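Local coordinates for periplasmic binding protein (PDB 4LJS) that probably captures a metal chelate such as a siderophore or cobalamin in the periplasm and hands it to a membrane importer, at residues A[205-213]-A[227-237]. Numbering follows the deposited sequence.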
ATOM      1  N   LYS A 205      24.934   0.527   2.562  1.00 81.39           N
ATOM      2  CA  LYS A 205      25.439   1.612   3.391  1.00 83.70           C
ATOM      3  C   LYS A 205      24.843   2.943   2.962  1.00 82.55           C
ATOM      4  O   LYS A 205      25.415   3.999   3.227  1.00 89.19           O
ATOM      5  CB  LYS A 205      26.967   1.672   3.315  1.00 87.65           C
ATOM      6  N   HIS A 206      23.690   2.897   2.302  1.00 72.92           N
ATOM      7  CA  HIS A 206      23.092   4.115   1.767  1.00 68.68           C
ATOM      8  C   HIS A 206      21.672   4.375   2.254  1.00 70.30           C
ATOM      9  O   HIS A 206      20.931   3.442   2.582  1.00 71.01           O
ATOM     10  CB  HIS A 206      23.145   4.104   0.242  1.00 67.12           C
ATOM     11  CG  HIS A 206      24.538   4.104  -0.304  1.00 81.50           C
ATOM     12  ND1 HIS A 206      25.332   5.232  -0.314  1.00 84.15           N
ATOM     13  CD2 HIS A 206      25.287   3.111  -0.840  1.00 81.78           C
ATOM     14  CE1 HIS A 206      26.506   4.936  -0.841  1.00 84.17           C
ATOM     15  NE2 HIS A 206      26.506   3.656  -1.168  1.00 83.27           N
ATOM     16  N   PHE A 207      21.306   5.654   2.299  1.00 67.71           N
ATOM     17  CA  PHE A 207      19.975   6.073   2.729  1.00 62.24           C
ATOM     18  C   PHE A 207      19.123   6.492   1.544  1.00 61.69           C
ATOM     19  O   PHE A 207      19.189   7.635   1.092  1.00 63.82           O
ATOM     20  CB  PHE A 207      20.060   7.242   3.713  1.00 60.72           C
ATOM     21  CG  PHE A 207      20.738   6.901   5.006  1.00 69.07           C
ATOM     22  CD1 PHE A 207      20.818   5.588   5.438  1.00 69.44           C
ATOM     23  CD2 PHE A 207      21.296   7.895   5.790  1.00 75.13           C
ATOM     24  CE1 PHE A 207      21.440   5.272   6.628  1.00 73.03           C
ATOM     25  CE2 PHE A 207      21.921   7.586   6.979  1.00 81.11           C
ATOM     26  CZ  PHE A 207      21.995   6.271   7.398  1.00 79.22           C
ATOM     27  N   ARG A 208      18.321   5.560   1.049  1.00 57.55           N
ATOM     28  CA  ARG A 208      17.380   5.840  -0.022  1.00 59.20           C
ATOM     29  C   ARG A 208      16.332   6.817   0.510  1.00 53.83           C
ATOM     30  O   ARG A 208      15.691   6.547   1.519  1.00 48.16           O
ATOM     31  CB  ARG A 208      16.739   4.525  -0.471  1.00 61.20           C
ATOM     32  CG  ARG A 208      15.726   4.620  -1.597  1.00 62.33           C
ATOM     33  CD  ARG A 208      15.225   3.223  -1.972  1.00 60.43           C
ATOM     34  NE  ARG A 208      16.215   2.456  -2.737  1.00 61.51           N
ATOM     35  CZ  ARG A 208      16.076   1.172  -3.072  1.00 56.99           C
ATOM     36  NH1 ARG A 208      15.002   0.497  -2.693  1.00 47.87           N
ATOM     37  NH2 ARG A 208      17.015   0.556  -3.783  1.00 53.70           N
ATOM     38  N   LEU A 209      16.177   7.958  -0.156  1.00 57.04           N
ATOM     39  CA  LEU A 209      15.295   9.021   0.329  1.00 58.55           C
ATOM     40  C   LEU A 209      13.869   8.941  -0.222  1.00 61.36           C
ATOM     41  O   LEU A 209      13.667   8.722  -1.410  1.00 65.97           O
ATOM     42  CB  LEU A 209      15.890  10.391  -0.007  1.00 55.42           C
ATOM     43  CG  LEU A 209      14.982  11.605   0.215  1.00 56.66           C
ATOM     44  CD1 LEU A 209      14.682  11.822   1.693  1.00 51.33           C
ATOM     45  CD2 LEU A 209      15.596  12.849  -0.395  1.00 56.81           C
ATOM     46  N   TYR A 210      12.886   9.126   0.654  1.00 63.21           N
ATOM     47  CA  TYR A 210      11.487   9.232   0.240  1.00 53.79           C
ATOM     48  C   TYR A 210      10.977  10.636   0.531  1.00 50.64           C
ATOM     49  O   TYR A 210      10.735  10.986   1.683  1.00 48.69           O
ATOM     50  CB  TYR A 210      10.618   8.214   0.978  1.00 49.92           C
ATOM     51  CG  TYR A 210      10.801   6.780   0.531  1.00 47.05           C
ATOM     52  CD1 TYR A 210      12.033   6.146   0.641  1.00 50.73           C
ATOM     53  CD2 TYR A 210       9.738   6.058   0.013  1.00 43.23           C
ATOM     54  CE1 TYR A 210      12.203   4.829   0.240  1.00 47.01           C
ATOM     55  CE2 TYR A 210       9.895   4.741  -0.388  1.00 40.34           C
ATOM     56  CZ  TYR A 210      11.129   4.131  -0.271  1.00 44.57           C
ATOM     57  OH  TYR A 210      11.287   2.823  -0.670  1.00 42.27           O
ATOM     58  N   GLY A 211      10.812  11.434  -0.519  1.00 55.52           N
ATOM     59  CA  GLY A 211      10.456  12.832  -0.363  1.00 45.83           C
ATOM     60  C   GLY A 211       9.006  13.167  -0.651  1.00 49.63           C
ATOM     61  O   GLY A 211       8.115  12.320  -0.562  1.00 51.21           O
ATOM     62  N   HIS A 212       8.777  14.421  -1.018  1.00 49.09           N
ATOM     63  CA  HIS A 212       7.430  14.961  -1.142  1.00 49.39           C
ATOM     64  C   HIS A 212       6.574  14.295  -2.210  1.00 48.39           C
ATOM     65  O   HIS A 212       5.350  14.269  -2.090  1.00 45.96           O
ATOM     66  CB  HIS A 212       7.488  16.474  -1.366  1.00 51.68           C
ATOM     67  CG  HIS A 212       7.936  17.237  -0.159  1.00 70.61           C
ATOM     68  ND1 HIS A 212       9.147  17.891  -0.097  1.00 80.93           N
ATOM     69  CD2 HIS A 212       7.340  17.434   1.043  1.00 80.44           C
ATOM     70  CE1 HIS A 212       9.276  18.466   1.086  1.00 85.47           C
ATOM     71  NE2 HIS A 212       8.193  18.203   1.796  1.00 86.06           N
ATOM     72  N   LYS A 213       7.209  13.765  -3.253  1.00 43.67           N
ATOM     73  CA  LYS A 213       6.465  13.111  -4.319  1.00 43.41           C
ATOM     74  C   LYS A 213       6.153  11.636  -4.038  1.00 42.97           C
ATOM     75  O   LYS A 213       5.554  10.962  -4.875  1.00 40.15           O
ATOM     76  CB  LYS A 213       7.181  13.270  -5.662  1.00 50.12           C
ATOM     77  CG  LYS A 213       7.276  14.718  -6.124  1.00 51.25           C
ATOM     78  CD  LYS A 213       7.944  14.844  -7.479  1.00 60.51           C
ATOM     79  CE  LYS A 213       7.030  14.386  -8.609  1.00 62.18           C
ATOM     80  NZ  LYS A 213       7.669  14.604  -9.939  1.00 63.75           N
ATOM     81  N   VAL A 227       8.255  17.663   6.292  1.00 43.94           N
ATOM     82  CA  VAL A 227       8.941  16.538   5.668  1.00 41.79           C
ATOM     83  C   VAL A 227      10.225  16.980   4.979  1.00 42.83           C
ATOM     84  O   VAL A 227      10.212  17.869   4.130  1.00 46.47           O
ATOM     85  CB  VAL A 227       8.028  15.797   4.659  1.00 39.81           C
ATOM     86  CG1 VAL A 227       8.775  14.652   4.001  1.00 39.33           C
ATOM     87  CG2 VAL A 227       6.798  15.263   5.355  1.00 36.70           C
ATOM     88  N   ILE A 228      11.334  16.356   5.359  1.00 44.09           N
ATOM     89  CA  ILE A 228      12.629  16.633   4.747  1.00 47.51           C
ATOM     90  C   ILE A 228      12.706  16.053   3.337  1.00 54.20           C
ATOM     91  O   ILE A 228      12.297  14.914   3.107  1.00 56.11           O
ATOM     92  CB  ILE A 228      13.773  16.039   5.591  1.00 48.53           C
ATOM     93  CG1 ILE A 228      13.795  16.683   6.977  1.00 47.37           C
ATOM     94  CG2 ILE A 228      15.113  16.221   4.896  1.00 49.90           C
ATOM     95  CD1 ILE A 228      14.788  16.064   7.913  1.00 47.49           C
ATOM     96  N   ASP A 229      13.227  16.838   2.398  1.00 54.61           N
ATOM     97  CA  ASP A 229      13.392  16.382   1.020  1.00 57.81           C
ATOM     98  C   ASP A 229      14.488  17.168   0.311  1.00 59.76           C
ATOM     99  O   ASP A 229      14.283  18.312  -0.089  1.00 60.58           O
ATOM    100  CB  ASP A 229      12.074  16.507   0.252  1.00 61.77           C
ATOM    101  CG  ASP A 229      12.133  15.873  -1.130  1.00 70.07           C
ATOM    102  OD1 ASP A 229      13.152  15.229  -1.463  1.00 69.22           O
ATOM    103  OD2 ASP A 229      11.142  16.004  -1.880  1.00 76.06           O
ATOM    104  N   THR A 230      15.648  16.543   0.153  1.00 64.93           N
ATOM    105  CA  THR A 230      16.778  17.185  -0.506  1.00 71.76           C
ATOM    106  C   THR A 230      16.753  16.955  -2.015  1.00 76.42           C
ATOM    107  O   THR A 230      17.686  17.338  -2.722  1.00 81.16           O
ATOM    108  CB  THR A 230      18.116  16.677   0.058  1.00 72.41           C
ATOM    109  OG1 THR A 230      18.176  15.249  -0.064  1.00 72.47           O
ATOM    110  CG2 THR A 230      18.258  17.072   1.525  1.00 67.12           C
ATOM    111  N   GLU A 231      15.688  16.319  -2.495  1.00 75.49           N
ATOM    112  CA  GLU A 231      15.485  16.094  -3.926  1.00 75.37           C
ATOM    113  C   GLU A 231      16.654  15.361  -4.576  1.00 76.85           C
ATOM    114  O   GLU A 231      17.205  15.809  -5.577  1.00 79.59           O
ATOM    115  CB  GLU A 231      15.212  17.417  -4.638  1.00 79.10           C
ATOM    116  CG  GLU A 231      14.053  18.185  -4.034  1.00 77.49           C
ATOM    117  CD  GLU A 231      13.832  19.521  -4.702  1.00 87.72           C
ATOM    118  OE1 GLU A 231      14.749  19.997  -5.405  1.00 95.00           O
ATOM    119  OE2 GLU A 231      12.735  20.094  -4.525  1.00 91.91           O
ATOM    120  N   THR A 232      17.014  14.227  -3.987  1.00 76.76           N
ATOM    121  CA  THR A 232      18.104  13.392  -4.461  1.00 81.77           C
ATOM    122  C   THR A 232      17.637  11.956  -4.262  1.00 84.97           C
ATOM    123  O   THR A 232      16.887  11.680  -3.325  1.00 89.34           O
ATOM    124  CB  THR A 232      19.362  13.621  -3.606  1.00 82.97           C
ATOM    125  OG1 THR A 232      19.258  14.880  -2.928  1.00 87.34           O
ATOM    126  CG2 THR A 232      20.633  13.598  -4.457  1.00 81.27           C
ATOM    127  N   PRO A 233      18.062  11.030  -5.136  1.00100.65           N
ATOM    128  CA  PRO A 233      17.662   9.637  -4.908  1.00 99.22           C
ATOM    129  C   PRO A 233      18.223   9.097  -3.591  1.00 97.06           C
ATOM    130  O   PRO A 233      17.736   8.094  -3.066  1.00 96.98           O
ATOM    131  CB  PRO A 233      18.269   8.891  -6.104  1.00101.58           C
ATOM    132  CG  PRO A 233      19.344   9.790  -6.621  1.00104.17           C
ATOM    133  CD  PRO A 233      18.853  11.183  -6.368  1.00104.39           C
ATOM    134  N   SER A 234      19.230   9.781  -3.056  1.00 89.81           N
ATOM    135  CA  SER A 234      19.880   9.370  -1.824  1.00 80.89           C
ATOM    136  C   SER A 234      20.174  10.587  -0.950  1.00 78.80           C
ATOM    137  O   SER A 234      20.441  11.672  -1.461  1.00 82.41           O
ATOM    138  CB  SER A 234      21.182   8.650  -2.156  1.00 84.45           C
ATOM    139  OG  SER A 234      21.981   9.445  -3.024  1.00 91.43           O
ATOM    140  N   ILE A 235      20.116  10.414   0.365  1.00 70.08           N
ATOM    141  CA  ILE A 235      20.504  11.492   1.264  1.00 66.76           C
ATOM    142  C   ILE A 235      21.739  11.114   2.078  1.00 72.48           C
ATOM    143  O   ILE A 235      21.766  10.080   2.750  1.00 69.85           O
ATOM    144  CB  ILE A 235      19.349  11.961   2.181  1.00 62.08           C
ATOM    145  CG1 ILE A 235      19.807  13.142   3.040  1.00 65.92           C
ATOM    146  CG2 ILE A 235      18.833  10.826   3.050  1.00 57.98           C
ATOM    147  CD1 ILE A 235      18.677  13.916   3.688  1.00 66.04           C
ATOM    148  N   SER A 236      22.768  11.951   1.991  1.00 72.96           N
ATOM    149  CA  SER A 236      24.013  11.694   2.697  1.00 84.48           C
ATOM    150  C   SER A 236      23.802  11.780   4.200  1.00 86.53           C
ATOM    151  O   SER A 236      22.934  12.517   4.675  1.00 86.99           O
ATOM    152  CB  SER A 236      25.092  12.692   2.272  1.00 85.02           C
ATOM    153  OG  SER A 236      24.798  13.992   2.755  1.00 81.20           O
HETATM  154  N   MSE A 237      24.601  11.018   4.944  1.00 86.28           N
HETATM  155  CA  MSE A 237      24.617  11.100   6.398  1.00 86.91           C
HETATM  156  C   MSE A 237      24.914  12.539   6.822  1.00 84.46           C
HETATM  157  O   MSE A 237      24.426  13.018   7.850  1.00 79.96           O
HETATM  158  CB  MSE A 237      25.664  10.138   6.964  1.00 96.11           C
HETATM  159  CG  MSE A 237      25.799  10.165   8.479  1.00101.57           C
HETATM  160 SE   MSE A 237      26.716   8.599   9.198  1.00207.71          SE
HETATM  161  CE  MSE A 237      25.705   7.216   8.261  1.00 89.66           C
TER
HETATM  162  O   HOH W   1      11.725  12.424   4.124  1.00 39.71           O
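Asp229 reaches with its carboxylate to the loop at Gly211 and His212. Asp229 OD2 takes the backbone N-H of His212, N to OD2 3.0 Å, nearly straight but from well above the carboxylate plane, and a weaker, bent bond from His212 ND1 lands on the same oxygen. The imidazole is turned 49° from the carboxylate; His212 ND1 comes to 3.3 Å from Asp229 CB, while His212 NE2 lies 3.7 Å from Val227 CB. Asp229 OD1 turns back to its own segment: Glu231 N donates to it at 2.9 Å, making an Asx turn. Asp229 CG stands anti to the backbone N (chi1 -172°), which brings it to 3.6 Å from Gly211 CA.

Leu209 puts its CD2 methyl into the curve of residues 230-232. That Leu209 CD2 sits 3.4 Å from Thr232 O and also touches Thr230 OG1, which shares a hydrogen bond with Thr232 OG1. Further along, Arg208 and Ser234 form a single beta bridge: Ile235 N donates straight to Phe207 O at 3.0 Å, and Leu209 N gives Pro233 O a weak bond. The loop leaving strand 226-227 doubles back along the edge of 206-209 turned from 196-203, the strand with which 206-209 pairs antiparallel in the mixed sheet of the C-terminal lobe of this two-lobed binding protein.

Phe207 lays CB against Ile235 CG2 at 3.8 Å, and its CZ meets the methyl of selenomethionine Met237. Ile200 of strand 196-203 backs both Phe207 and Ile235. Helix 237-243 starts at Met237, with Ser236 at the N-cap, its OG accepting from Asp239 N. Back toward Gly211, a water donates to both Tyr210 O and Ile228 O.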